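Local coordinates for COG1633: Uncharacterized conserved protein (Magnetospirillum magnetotacticum, PDB 2OH3) that is of unknown function but belongs to the rubrerythrin family of ferritin-like four-helix proteins and binds zinc, probably at the family's metal site, at residues F9-I14 with E65-M70. Residues are numbered along the deposited sequence; the frame is centred on the assembly and turned at random. Where two conformers were deposited one is given.
Sequences FLAHAI and ELPKLM
In the ferritin-like four-helix bundle of this rubrerythrin relative, the long connection between helices 37-61 and 94-118 runs across the outside of helix 6-33, and Leu66, Pro67 and Leu69 of that extended chain lie against Leu10, Ala11, His12 and Ile14. Ala11 sits at the middle, its small CB turned to the loop, which lets the two backbones approach to 5.8 Å between Ala11 CA and Leu66 CA. That methyl meets the proline ring at Pro67 CD (3.8 Å) and also touches the Pro67 carbonyl oxygen. To either side of it the two leucines reach down onto the helix. Leu66 sends its branches to different residues: CD1 meets Ile14 CD1 at 3.5 Å, the two side chains crossing at about a right angle, while CD2 rests on Leu10 CB. Ser61, at the end of helix 37-61, adjoins both Ile14 and Leu66. The imidazole of His12 is held by a hydrogen bond from ND1 to the carbonyl oxygen of Glu8, one turn earlier, and stacks with Tyr111 of helix 94-118. Leu69 CG, anti to its own carbonyl carbon (chi1 -59°), packs 4.1 Å from Ala11 CB and carries CD1 over the imidazole. There CD1 forms a CH-pi contact, 3.9 Å from the His12 ring centroid and only 11° off the ring normal. Replacing His12 by alanine is likely to leave the Leu69 methyl without the ring face it lies on and the Glu8 carbonyl without its side-chain partner. The same Leu69 CD1 also lies 3.6 Å from Ala11 O.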
# COMPACT_ATOMS: atom_id res chain seq x y z
N PHE A 9 -18.06 6.30 6.70
CA PHE A 9 -18.33 4.98 6.10
C PHE A 9 -18.19 5.01 4.57
O PHE A 9 -17.50 4.16 3.99
CB PHE A 9 -19.70 4.47 6.51
CG PHE A 9 -20.05 3.11 5.93
CD1 PHE A 9 -19.63 1.95 6.54
CD2 PHE A 9 -20.80 3.00 4.76
CE1 PHE A 9 -19.95 0.72 6.01
CE2 PHE A 9 -21.10 1.78 4.23
CZ PHE A 9 -20.70 0.65 4.85
N LEU A 10 -18.82 5.99 3.92
CA LEU A 10 -18.74 6.10 2.48
C LEU A 10 -17.29 6.36 2.01
O LEU A 10 -16.88 5.81 1.00
CB LEU A 10 -19.68 7.18 1.98
CG LEU A 10 -21.17 6.84 2.22
CD1 LEU A 10 -22.02 7.99 1.72
CD2 LEU A 10 -21.58 5.51 1.56
N ALA A 11 -16.51 7.12 2.77
CA ALA A 11 -15.09 7.33 2.46
C ALA A 11 -14.33 6.03 2.53
O ALA A 11 -13.49 5.75 1.66
CB ALA A 11 -14.45 8.37 3.41
N HIS A 12 -14.64 5.22 3.54
CA HIS A 12 -14.02 3.91 3.64
C HIS A 12 -14.42 3.03 2.45
O HIS A 12 -13.58 2.46 1.74
CB HIS A 12 -14.39 3.22 4.95
CG HIS A 12 -13.47 3.53 6.08
ND1 HIS A 12 -13.58 4.68 6.85
CD2 HIS A 12 -12.43 2.83 6.60
CE1 HIS A 12 -12.64 4.67 7.78
NE2 HIS A 12 -11.93 3.56 7.65
N ALA A 13 -15.70 2.93 2.20
CA ALA A 13 -16.18 2.12 1.11
C ALA A 13 -15.58 2.50 -0.25
O ALA A 13 -15.18 1.61 -1.01
CB ALA A 13 -17.71 2.15 1.08
N ILE A 14 -15.50 3.79 -0.57
CA ILE A 14 -14.92 4.22 -1.84
C ILE A 14 -13.45 3.82 -1.91
O ILE A 14 -12.94 3.39 -2.94
CB ILE A 14 -15.02 5.74 -2.03
CG1 ILE A 14 -16.45 6.13 -2.27
CG2 ILE A 14 -14.23 6.18 -3.24
CD1 ILE A 14 -16.68 7.64 -2.29
N GLU A 65 -19.53 15.81 2.39
CA GLU A 65 -18.12 16.13 2.43
C GLU A 65 -17.42 14.93 3.05
O GLU A 65 -17.67 14.59 4.22
CB GLU A 65 -17.88 17.38 3.26
CG GLU A 65 -16.58 18.05 2.97
CD GLU A 65 -16.16 18.99 4.06
OE1 GLU A 65 -17.05 19.61 4.71
OE2 GLU A 65 -14.93 19.10 4.28
N LEU A 66 -16.56 14.26 2.28
CA LEU A 66 -15.93 13.04 2.78
C LEU A 66 -14.58 13.35 3.43
O LEU A 66 -13.87 14.22 2.96
CB LEU A 66 -15.73 12.04 1.64
CG LEU A 66 -16.94 11.44 0.92
CD1 LEU A 66 -16.50 10.32 -0.01
CD2 LEU A 66 -18.02 10.91 1.86
N PRO A 67 -14.23 12.64 4.53
CA PRO A 67 -12.89 12.83 5.07
C PRO A 67 -11.87 12.11 4.21
O PRO A 67 -12.18 11.08 3.60
CB PRO A 67 -12.98 12.21 6.48
CG PRO A 67 -14.06 11.20 6.40
CD PRO A 67 -15.01 11.66 5.31
N LYS A 68 -10.69 12.69 4.13
CA LYS A 68 -9.53 12.05 3.52
C LYS A 68 -9.03 11.03 4.54
O LYS A 68 -8.81 11.36 5.70
CB LYS A 68 -8.45 13.11 3.21
CG LYS A 68 -7.14 12.54 2.62
CD LYS A 68 -6.13 13.65 2.30
N LEU A 69 -8.90 9.79 4.10
CA LEU A 69 -8.44 8.67 4.92
C LEU A 69 -6.94 8.47 4.77
O LEU A 69 -6.36 8.84 3.75
CB LEU A 69 -9.10 7.38 4.45
CG LEU A 69 -10.61 7.32 4.49
CD1 LEU A 69 -11.00 5.89 4.20
CD2 LEU A 69 -11.13 7.76 5.83
N MSE A 70 -6.34 7.86 5.78
CA MSE A 70 -4.93 7.48 5.72
C MSE A 70 -4.79 6.14 5.01
O MSE A 70 -5.66 5.29 5.13
CB MSE A 70 -4.36 7.38 7.13
CG MSE A 70 -4.51 8.66 7.96
SE MSE A 70 -3.47 10.15 7.31
CE MSE A 70 -4.65 10.97 6.13